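Beta-lactamase (Sebaldella termitidis, PDB 6N1N) probably hydrolyses the beta-lactam ring of penicillin-type antibiotics to a substituted beta-amino acid, as a class D serine beta-lactamase. Local coordinates at residues A[145-150]-A[200-205]. Numbering follows the deposited sequence.
Sequences ISPEEQ and IIWYVG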
loop_
_atom_site.group_PDB
_atom_site.type_symbol
_atom_site.label_atom_id
_atom_site.label_comp_id
_atom_site.label_asym_id
_atom_site.label_seq_id
_atom_site.Cartn_x
_atom_site.Cartn_y
_atom_site.Cartn_z
ATOM N N ILE A 145 8.411 -4.775 5.237
ATOM C CA ILE A 145 8.714 -4.567 3.821
ATOM C C ILE A 145 9.285 -3.172 3.618
ATOM O O ILE A 145 8.967 -2.237 4.346
ATOM C CB ILE A 145 7.452 -4.799 2.943
ATOM C CG1 ILE A 145 7.810 -4.733 1.455
ATOM C CG2 ILE A 145 6.322 -3.792 3.273
ATOM C CD1 ILE A 145 6.728 -5.299 0.563
ATOM N N SER A 146 10.213 -3.045 2.646
ATOM C CA SER A 146 10.796 -1.734 2.392
ATOM C C SER A 146 10.017 -1.012 1.305
ATOM O O SER A 146 9.261 -1.634 0.554
ATOM C CB SER A 146 12.245 -1.864 1.947
ATOM O OG SER A 146 12.316 -2.402 0.629
ATOM N N PRO A 147 10.220 0.302 1.162
ATOM C CA PRO A 147 9.593 1.017 0.024
ATOM C C PRO A 147 9.997 0.482 -1.351
ATOM O O PRO A 147 9.149 0.333 -2.232
ATOM C CB PRO A 147 10.059 2.465 0.236
ATOM C CG PRO A 147 10.257 2.570 1.733
ATOM C CD PRO A 147 10.865 1.232 2.109
ATOM N N GLU A 148 11.273 0.200 -1.569
ATOM C CA GLU A 148 11.703 -0.468 -2.801
ATOM C C GLU A 148 10.934 -1.760 -3.061
ATOM O O GLU A 148 10.491 -2.014 -4.187
ATOM C CB GLU A 148 13.207 -0.723 -2.709
ATOM C CG GLU A 148 13.833 -1.528 -3.811
ATOM C CD GLU A 148 15.300 -1.838 -3.507
ATOM O OE1 GLU A 148 15.869 -1.176 -2.605
ATOM O OE2 GLU A 148 15.872 -2.738 -4.161
ATOM N N GLU A 149 10.746 -2.584 -2.032
ATOM C CA GLU A 149 10.041 -3.849 -2.182
ATOM C C GLU A 149 8.550 -3.654 -2.426
ATOM O O GLU A 149 7.934 -4.451 -3.157
ATOM C CB GLU A 149 10.260 -4.706 -0.930
ATOM C CG GLU A 149 11.675 -5.184 -0.766
ATOM C CD GLU A 149 11.917 -5.905 0.535
ATOM O OE1 GLU A 149 11.409 -5.458 1.580
ATOM O OE2 GLU A 149 12.619 -6.933 0.507
ATOM N N GLN A 150 7.952 -2.616 -1.834
ATOM C CA GLN A 150 6.569 -2.293 -2.170
ATOM C C GLN A 150 6.443 -2.014 -3.658
ATOM O O GLN A 150 5.548 -2.527 -4.330
ATOM C CB GLN A 150 6.072 -1.070 -1.394
ATOM C CG GLN A 150 5.875 -1.275 0.083
ATOM C CD GLN A 150 4.459 -1.618 0.463
ATOM O OE1 GLN A 150 3.662 -2.123 -0.339
ATOM N NE2 GLN A 150 4.135 -1.358 1.723
ATOM N N ILE A 200 4.728 5.259 11.770
ATOM C CA ILE A 200 5.036 4.897 10.397
ATOM C C ILE A 200 3.771 5.140 9.568
ATOM O O ILE A 200 2.736 4.520 9.823
ATOM C CB ILE A 200 5.479 3.425 10.277
ATOM C CG1 ILE A 200 6.549 3.048 11.309
ATOM C CG2 ILE A 200 5.915 3.114 8.826
ATOM C CD1 ILE A 200 7.768 3.846 11.247
ATOM N N ILE A 201 3.861 6.022 8.576
ATOM C CA ILE A 201 2.712 6.384 7.763
ATOM C C ILE A 201 3.076 6.157 6.300
ATOM O O ILE A 201 3.915 6.875 5.742
ATOM C CB ILE A 201 2.260 7.836 8.011
ATOM C CG1 ILE A 201 1.910 8.001 9.512
ATOM C CG2 ILE A 201 1.113 8.187 7.109
ATOM C CD1 ILE A 201 1.637 9.448 9.920
ATOM N N TRP A 202 2.414 5.180 5.680
ATOM C CA TRP A 202 2.596 4.824 4.291
ATOM C C TRP A 202 1.516 5.424 3.387
ATOM O O TRP A 202 0.353 5.532 3.750
ATOM C CB TRP A 202 2.481 3.322 4.087
ATOM C CG TRP A 202 3.439 2.373 4.696
ATOM C CD1 TRP A 202 3.302 1.697 5.876
ATOM C CD2 TRP A 202 4.588 1.835 4.058
ATOM N NE1 TRP A 202 4.349 0.813 6.032
ATOM C CE2 TRP A 202 5.141 0.874 4.916
ATOM C CE3 TRP A 202 5.222 2.096 2.848
ATOM C CZ2 TRP A 202 6.312 0.191 4.605
ATOM C CZ3 TRP A 202 6.373 1.422 2.548
ATOM C CH2 TRP A 202 6.891 0.460 3.403
ATOM N N TYR A 203 1.918 5.677 2.147
ATOM C CA TYR A 203 1.000 5.788 1.016
ATOM C C TYR A 203 1.731 5.170 -0.179
ATOM O O TYR A 203 2.796 5.661 -0.592
ATOM C CB TYR A 203 0.602 7.248 0.783
ATOM C CG TYR A 203 -0.537 7.428 -0.188
ATOM C CD1 TYR A 203 -1.749 6.778 -0.005
ATOM C CD2 TYR A 203 -0.396 8.244 -1.294
ATOM C CE1 TYR A 203 -2.786 6.930 -0.916
ATOM C CE2 TYR A 203 -1.451 8.428 -2.180
ATOM C CZ TYR A 203 -2.618 7.767 -1.997
ATOM O OH TYR A 203 -3.629 7.949 -2.912
ATOM N N VAL A 204 1.182 4.069 -0.715
ATOM C CA VAL A 204 1.856 3.329 -1.783
ATOM C C VAL A 204 0.857 3.067 -2.899
ATOM O O VAL A 204 -0.358 3.078 -2.687
ATOM C CB VAL A 204 2.467 2.000 -1.279
ATOM C CG1 VAL A 204 3.358 2.224 -0.040
ATOM C CG2 VAL A 204 1.375 0.946 -1.014
ATOM N N GLY A 205 1.376 2.859 -4.109
ATOM C CA GLY A 205 0.511 2.593 -5.243
ATOM C C GLY A 205 1.199 2.944 -6.549
ATOM O O GLY A 205 2.420 2.865 -6.664
#
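Q150 NE2 lies over one face of the W202 indole, 3.6 Å above the ring plane and offset toward the rim, and also hydrogen-bonds T52 OG1. Here the start of helix 147-159 packs on strand 198-209 of the central, mainly antiparallel sheet of the class D beta-lactamase fold. The contact is fully buried. The Q150 amide is not stacked on the indole; the two planes stand 69° apart. The Q150 chain bends at chi2 (-95°), which brings NE2 over the six-membered ring, while CG, on the same face, stays outside the rim. Q150 CG is 3.7 Å from W202 CZ3. V204 lies on the same side of the amide plane as W202, with its CG1 4.0 Å from Q150 CD.

The far end of the indole points into the turn before the helix. I145 O meets its edge in the ring plane, 3.5 Å from W202 CH2. P147 CG adds an apolar contact at 4.1 Å from W202 CZ3. At the pyrrole end, W202 NE1 is hydrogen-bonded to L48 O, which helps fix the ring's rotation. L48 and T52 flank S51, the predicted acyl-ester serine, so both polar bonds tie this packing to the active-site segment. The W202 side chain is about 8 Å from that of S51.

S146 and E149 form a capping box at the helix start. E149 OE2 also makes a salt bridge with R46. E149 N gives its hydrogen to S146 OG, and S146 N returns a 2.9 Å bond to the anti lone pair of E149 OE1.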